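PDB 6H17: mutual gliding-motility protein MglA from Myxococcus xanthus DK 1622, which acts as an intracellular GTPase switch that coordinates social and adventurous gliding motility and controls the direction and speed of gliding. Local coordinates for residues 138-143 and 149-154; 168-171 and 175-178. All blocks are in the same frame, centred on the assembly; numbering follows the deposited sequence.

Contact 1: residues 138-143 and 149-154. With GSP (5'-guanosine-diphosphate-monothiophosphate), chain C.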
# COMPACT_ATOMS: atom_id res chain seq x y z
N ILE A 138 -8.36 0.37 1.95
CA ILE A 138 -8.56 1.10 0.70
C ILE A 138 -8.55 2.60 0.96
O ILE A 138 -9.13 3.08 1.95
CB ILE A 138 -9.83 0.65 -0.05
CG1 ILE A 138 -9.85 1.27 -1.46
CG2 ILE A 138 -11.09 0.97 0.71
CD1 ILE A 138 -10.75 0.51 -2.45
N GLN A 139 -7.90 3.33 0.07
CA GLN A 139 -7.81 4.78 0.14
C GLN A 139 -8.46 5.39 -1.09
O GLN A 139 -8.13 5.02 -2.22
CB GLN A 139 -6.35 5.19 0.20
CG GLN A 139 -6.14 6.69 0.36
CD GLN A 139 -4.70 7.09 0.29
OE1 GLN A 139 -4.19 7.42 -0.78
NE2 GLN A 139 -4.02 7.05 1.44
N TYR A 140 -9.38 6.33 -0.88
CA TYR A 140 -10.00 7.08 -1.96
C TYR A 140 -9.23 8.39 -2.08
O TYR A 140 -9.52 9.36 -1.38
CB TYR A 140 -11.48 7.31 -1.70
CG TYR A 140 -12.28 6.06 -1.36
CD1 TYR A 140 -12.05 4.85 -2.01
CD2 TYR A 140 -13.24 6.10 -0.36
CE1 TYR A 140 -12.80 3.71 -1.68
CE2 TYR A 140 -13.98 4.97 -0.03
CZ TYR A 140 -13.74 3.79 -0.70
OH TYR A 140 -14.46 2.64 -0.39
N ASN A 141 -8.24 8.40 -2.96
CA ASN A 141 -7.33 9.53 -3.08
C ASN A 141 -7.86 10.54 -4.09
O ASN A 141 -8.80 10.29 -4.85
CB ASN A 141 -5.93 9.03 -3.46
CG ASN A 141 -4.87 10.08 -3.31
OD1 ASN A 141 -4.90 10.90 -2.38
ND2 ASN A 141 -3.91 10.09 -4.23
N LYS A 142 -7.25 11.72 -4.07
CA LYS A 142 -7.62 12.83 -4.97
C LYS A 142 -9.02 13.38 -4.67
O LYS A 142 -9.74 13.82 -5.57
CB LYS A 142 -7.44 12.51 -6.46
CG LYS A 142 -6.14 11.77 -6.77
CD LYS A 142 -5.68 12.00 -8.20
CE LYS A 142 -4.40 11.23 -8.48
NZ LYS A 142 -4.08 11.27 -9.95
N ARG A 143 -9.36 13.47 -3.38
CA ARG A 143 -10.65 14.03 -2.99
C ARG A 143 -10.76 15.51 -3.29
O ARG A 143 -11.88 16.04 -3.28
CB ARG A 143 -10.92 13.81 -1.49
CG ARG A 143 -10.92 12.37 -1.03
CD ARG A 143 -11.84 11.47 -1.83
NE ARG A 143 -13.17 12.06 -1.94
CZ ARG A 143 -14.07 11.73 -2.86
NH1 ARG A 143 -13.81 10.78 -3.73
NH2 ARG A 143 -15.25 12.33 -2.88
N VAL A 149 -15.41 11.28 -7.86
CA VAL A 149 -16.66 10.57 -7.56
C VAL A 149 -16.99 10.74 -6.09
O VAL A 149 -16.12 10.97 -5.25
CB VAL A 149 -16.39 9.09 -7.94
CG1 VAL A 149 -17.49 8.16 -7.46
CG2 VAL A 149 -16.21 8.97 -9.45
N THR A 150 -18.28 10.66 -5.75
CA THR A 150 -18.62 10.80 -4.34
C THR A 150 -18.08 9.61 -3.54
O THR A 150 -17.85 8.53 -4.07
CB THR A 150 -20.13 10.91 -4.12
OG1 THR A 150 -20.72 9.63 -4.36
CG2 THR A 150 -20.75 11.94 -5.03
N VAL A 151 -17.87 9.83 -2.24
CA VAL A 151 -17.32 8.77 -1.40
C VAL A 151 -18.26 7.57 -1.39
O VAL A 151 -17.84 6.41 -1.45
CB VAL A 151 -17.02 9.28 0.01
CG1 VAL A 151 -16.66 8.10 0.92
CG2 VAL A 151 -15.92 10.30 -0.02
N GLU A 152 -19.56 7.82 -1.30
CA GLU A 152 -20.53 6.73 -1.29
C GLU A 152 -20.43 5.92 -2.56
O GLU A 152 -20.52 4.69 -2.53
CB GLU A 152 -21.94 7.29 -1.12
CG GLU A 152 -23.00 6.22 -0.97
CD GLU A 152 -24.40 6.80 -0.83
OE1 GLU A 152 -25.34 6.01 -0.60
OE2 GLU A 152 -24.56 8.03 -0.96
N GLU A 153 -20.25 6.58 -3.70
CA GLU A 153 -20.12 5.85 -4.96
C GLU A 153 -18.80 5.09 -5.04
O GLU A 153 -18.74 4.00 -5.62
CB GLU A 153 -20.27 6.81 -6.14
CG GLU A 153 -21.64 7.35 -6.33
CD GLU A 153 -21.64 8.68 -7.10
OE1 GLU A 153 -22.70 9.30 -7.18
OE2 GLU A 153 -20.57 9.11 -7.59
N MET A 154 -17.72 5.65 -4.48
CA MET A 154 -16.45 4.92 -4.42
C MET A 154 -16.61 3.64 -3.61
O MET A 154 -16.12 2.57 -4.02
CB MET A 154 -15.37 5.78 -3.78
CG MET A 154 -14.92 6.97 -4.62
SD MET A 154 -14.01 6.60 -6.15
CE MET A 154 -12.43 6.13 -5.52
PG GSP C . 2.76 5.05 -10.95
O3B GSP C . 1.92 6.27 -10.20
S1G GSP C . 2.69 5.45 -12.79
O2G GSP C . 4.16 5.06 -10.32
O3G GSP C . 2.03 3.76 -10.57
PB GSP C . 1.74 6.64 -8.67
O1B GSP C . 0.53 5.97 -8.12
O2B GSP C . 3.00 6.43 -7.92
PA GSP C . 2.13 9.45 -8.12
O1A GSP C . 2.09 9.34 -6.67
O2A GSP C . 3.42 9.67 -8.77
O3A GSP C . 1.40 8.21 -8.79
O5' GSP C . 1.09 10.61 -8.50
C5' GSP C . 0.83 10.92 -9.86
C4' GSP C . 0.39 12.37 -9.99
O4' GSP C . -0.84 12.57 -9.26
C3' GSP C . 1.39 13.33 -9.40
O3' GSP C . 1.46 14.50 -10.20
C2' GSP C . 0.84 13.70 -8.02
O2' GSP C . 1.22 14.95 -7.53
C1' GSP C . -0.67 13.61 -8.32
N9 GSP C . -1.49 13.34 -7.15
C8 GSP C . -1.32 12.33 -6.26
N7 GSP C . -2.26 12.39 -5.30
C5 GSP C . -3.06 13.47 -5.60
C6 GSP C . -4.17 14.03 -4.97
O6 GSP C . -4.70 13.59 -3.92
N1 GSP C . -4.69 15.14 -5.55
C2 GSP C . -4.19 15.68 -6.71
N2 GSP C . -4.77 16.75 -7.22
N3 GSP C . -3.11 15.16 -7.33
C4 GSP C . -2.57 14.07 -6.75

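Contact 2: residues 168-171 and 175-178. With GSP (5'-guanosine-diphosphate-monothiophosphate), chain C.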
# COMPACT_ATOMS: atom_id res chain seq x y z
N ALA A 168 -8.49 10.56 1.04
CA ALA A 168 -7.16 11.14 1.04
C ALA A 168 -6.96 12.22 0.00
O ALA A 168 -7.64 12.26 -1.04
CB ALA A 168 -6.09 10.07 0.84
N VAL A 169 -6.01 13.11 0.32
CA VAL A 169 -5.41 14.05 -0.63
C VAL A 169 -3.91 13.89 -0.40
O VAL A 169 -3.32 14.57 0.45
CB VAL A 169 -5.87 15.49 -0.42
CG1 VAL A 169 -5.26 16.39 -1.49
CG2 VAL A 169 -7.37 15.59 -0.44
N ALA A 170 -3.29 12.95 -1.10
CA ALA A 170 -1.96 12.53 -0.69
C ALA A 170 -0.94 13.67 -0.67
O ALA A 170 -0.11 13.69 0.26
CB ALA A 170 -1.48 11.34 -1.53
N PRO A 171 -0.91 14.61 -1.62
CA PRO A 171 0.14 15.63 -1.59
C PRO A 171 0.10 16.51 -0.36
O PRO A 171 1.14 17.03 0.05
CB PRO A 171 -0.11 16.44 -2.87
CG PRO A 171 -0.81 15.46 -3.78
CD PRO A 171 -1.70 14.66 -2.86
N GLY A 175 -5.53 12.05 5.16
CA GLY A 175 -5.76 10.62 5.19
C GLY A 175 -4.53 9.73 5.12
O GLY A 175 -4.66 8.51 5.23
N VAL A 176 -3.34 10.29 4.92
CA VAL A 176 -2.18 9.45 4.62
C VAL A 176 -1.73 8.65 5.84
O VAL A 176 -1.54 7.42 5.76
CB VAL A 176 -1.05 10.31 4.03
CG1 VAL A 176 0.26 9.52 3.91
CG2 VAL A 176 -1.45 10.88 2.69
N PHE A 177 -1.50 9.31 6.97
CA PHE A 177 -1.10 8.56 8.15
C PHE A 177 -2.23 7.67 8.68
O PHE A 177 -1.95 6.57 9.18
CB PHE A 177 -0.56 9.48 9.26
CG PHE A 177 0.85 9.93 9.03
CD1 PHE A 177 1.88 9.02 9.04
CD2 PHE A 177 1.15 11.26 8.85
CE1 PHE A 177 3.20 9.43 8.85
CE2 PHE A 177 2.46 11.68 8.65
CZ PHE A 177 3.48 10.74 8.64
N ASP A 178 -3.48 8.10 8.58
CA ASP A 178 -4.56 7.22 9.03
C ASP A 178 -4.59 5.92 8.24
O ASP A 178 -4.81 4.84 8.80
CB ASP A 178 -5.92 7.91 8.93
CG ASP A 178 -6.17 8.92 10.02
OD1 ASP A 178 -5.37 9.01 10.98
OD2 ASP A 178 -7.20 9.61 9.92
PG GSP C . 2.76 5.05 -10.95
O3B GSP C . 1.92 6.27 -10.20
S1G GSP C . 2.69 5.45 -12.79
O2G GSP C . 4.16 5.06 -10.32
O3G GSP C . 2.03 3.76 -10.57
PB GSP C . 1.74 6.64 -8.67
O1B GSP C . 0.53 5.97 -8.12
O2B GSP C . 3.00 6.43 -7.92
PA GSP C . 2.13 9.45 -8.12
O1A GSP C . 2.09 9.34 -6.67
O2A GSP C . 3.42 9.67 -8.77
O3A GSP C . 1.40 8.21 -8.79
O5' GSP C . 1.09 10.61 -8.50
C5' GSP C . 0.83 10.92 -9.86
C4' GSP C . 0.39 12.37 -9.99
O4' GSP C . -0.84 12.57 -9.26
C3' GSP C . 1.39 13.33 -9.40
O3' GSP C . 1.46 14.50 -10.20
C2' GSP C . 0.84 13.70 -8.02
O2' GSP C . 1.22 14.95 -7.53
C1' GSP C . -0.67 13.61 -8.32
N9 GSP C . -1.49 13.34 -7.15
C8 GSP C . -1.32 12.33 -6.26
N7 GSP C . -2.26 12.39 -5.30
C5 GSP C . -3.06 13.47 -5.60
C6 GSP C . -4.17 14.03 -4.97
O6 GSP C . -4.70 13.59 -3.92
N1 GSP C . -4.69 15.14 -5.55
C2 GSP C . -4.19 15.68 -6.71
N2 GSP C . -4.77 16.75 -7.22
N3 GSP C . -3.11 15.16 -7.33
C4 GSP C . -2.57 14.07 -6.75

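Contact 1: residues 138-143 and 149-154
Arg-143 meets Val-149 end-on: N-H groups from NH1 and NH2 share its carbonyl oxygen, with NH1 2.8 Å from O. That oxygen lies in the guanidinium plane, while a methyl of Val-151 sits over one face, its CG2 3.6 Å from NH2 of Arg-143. The arginine chain bends at chi2 and chi3 (-53° and -50°), which folds the group back toward the helix start. Shortened to an alanine, this position would probably leave the Val-149 carbonyl without either guanidinium donor and the Val-151 methyl without the flat group it covers. Val-149 and Thr-150 lead into helix 151-158, where Thr-150 and Glu-153 form a capping box; the bond from Glu-153 N to Thr-150 OG1 is the firmer half. Strand 136-141, this helix and strand 165-167 make a beta-alpha-beta unit of the Ras-like fold, and the last strand residue, Asn-141, opens the NKRD form of the guanine-recognition NKxD motif. Inside the unit, CB of Met-154 stands 3.7 Å from the Tyr-140 ring centroid, almost on the ring normal, in a CH-pi contact. Bent at chi2 and chi3, Met-154 carries its sulfur to an oblique Met-aromatic position and brings CE to 3.8 Å from CD1 of Tyr-140. The tyrosine hydroxyl bonds to Glu-165. Asn-141 donates an N-H from ND2 to guanine N7, ND2 and N7 3.0 Å apart, and the extended chain of Lys-142 runs over one face of the base.

Contact 2: residues 168-171 and 175-178
Ala-170 and Val-176 make the closest side-chain meeting, where CG2 of the valine reaches CB of the alanine at 4.2 Å and its CA at 3.8 Å. Standing anti to the valine carbonyl carbon, this methyl is directed at the loop backbone. Beside it, the CB of Ala-168 lies 4.4 Å from CA of Gly-175. Gly-175 holds the N-cap position of helix 176-193 with a positive phi of 77°; a side chain there would point at Ala-168 and crowd its CA, so both the backbone angle and the close packing suit glycine. No hydrogen bond links the two segments. On the nucleotide side, the Ala-170 amide makes a weak bond to guanine O6, with N and O6 3.2 Å apart, and the Pro-171 ring lies against the base, its CD 3.3 Å from C5. By position Val-169 to Pro-171 is probably the counterpart of the SAK (G5) motif of small GTPases, with Ala-170 as its central alanine. The same amide N also bonds to OD1 of Asn-141 at 2.9 Å, consistent with that side chain fixing the loop beside the base. Farther out, Ala-170 and Val-176 both touch Asn-28, while Ala-168 packs on Gln-139, so the loop packs on strand 136-141 as well as on helices 25-35 and 176-193.

How the contacts relate
Two loops that follow neighbouring parallel strands converge on one guanine, a common plan of nucleotide recognition in P-loop GTPases. Contact 1 and contact 2 have centres about 12 Å apart, come one after the other along the chain, and touch directly. Backbone pairing continues past the end of strand 165-167, with Tyr-140 O 2.9 Å from Ala-168 N. Asn-141 serves both the base and the loop 168-171 that flanks it. Lys-142 of contact 1 and Pro-171 of contact 2 sandwich the guanine from opposite faces, and Asp-144, just beyond contact 1, also bonds to the nucleotide. Gly-24 and Lys-25 of the P-loop bond to it as well, probably at its phosphates, as in other P-loop GTPases.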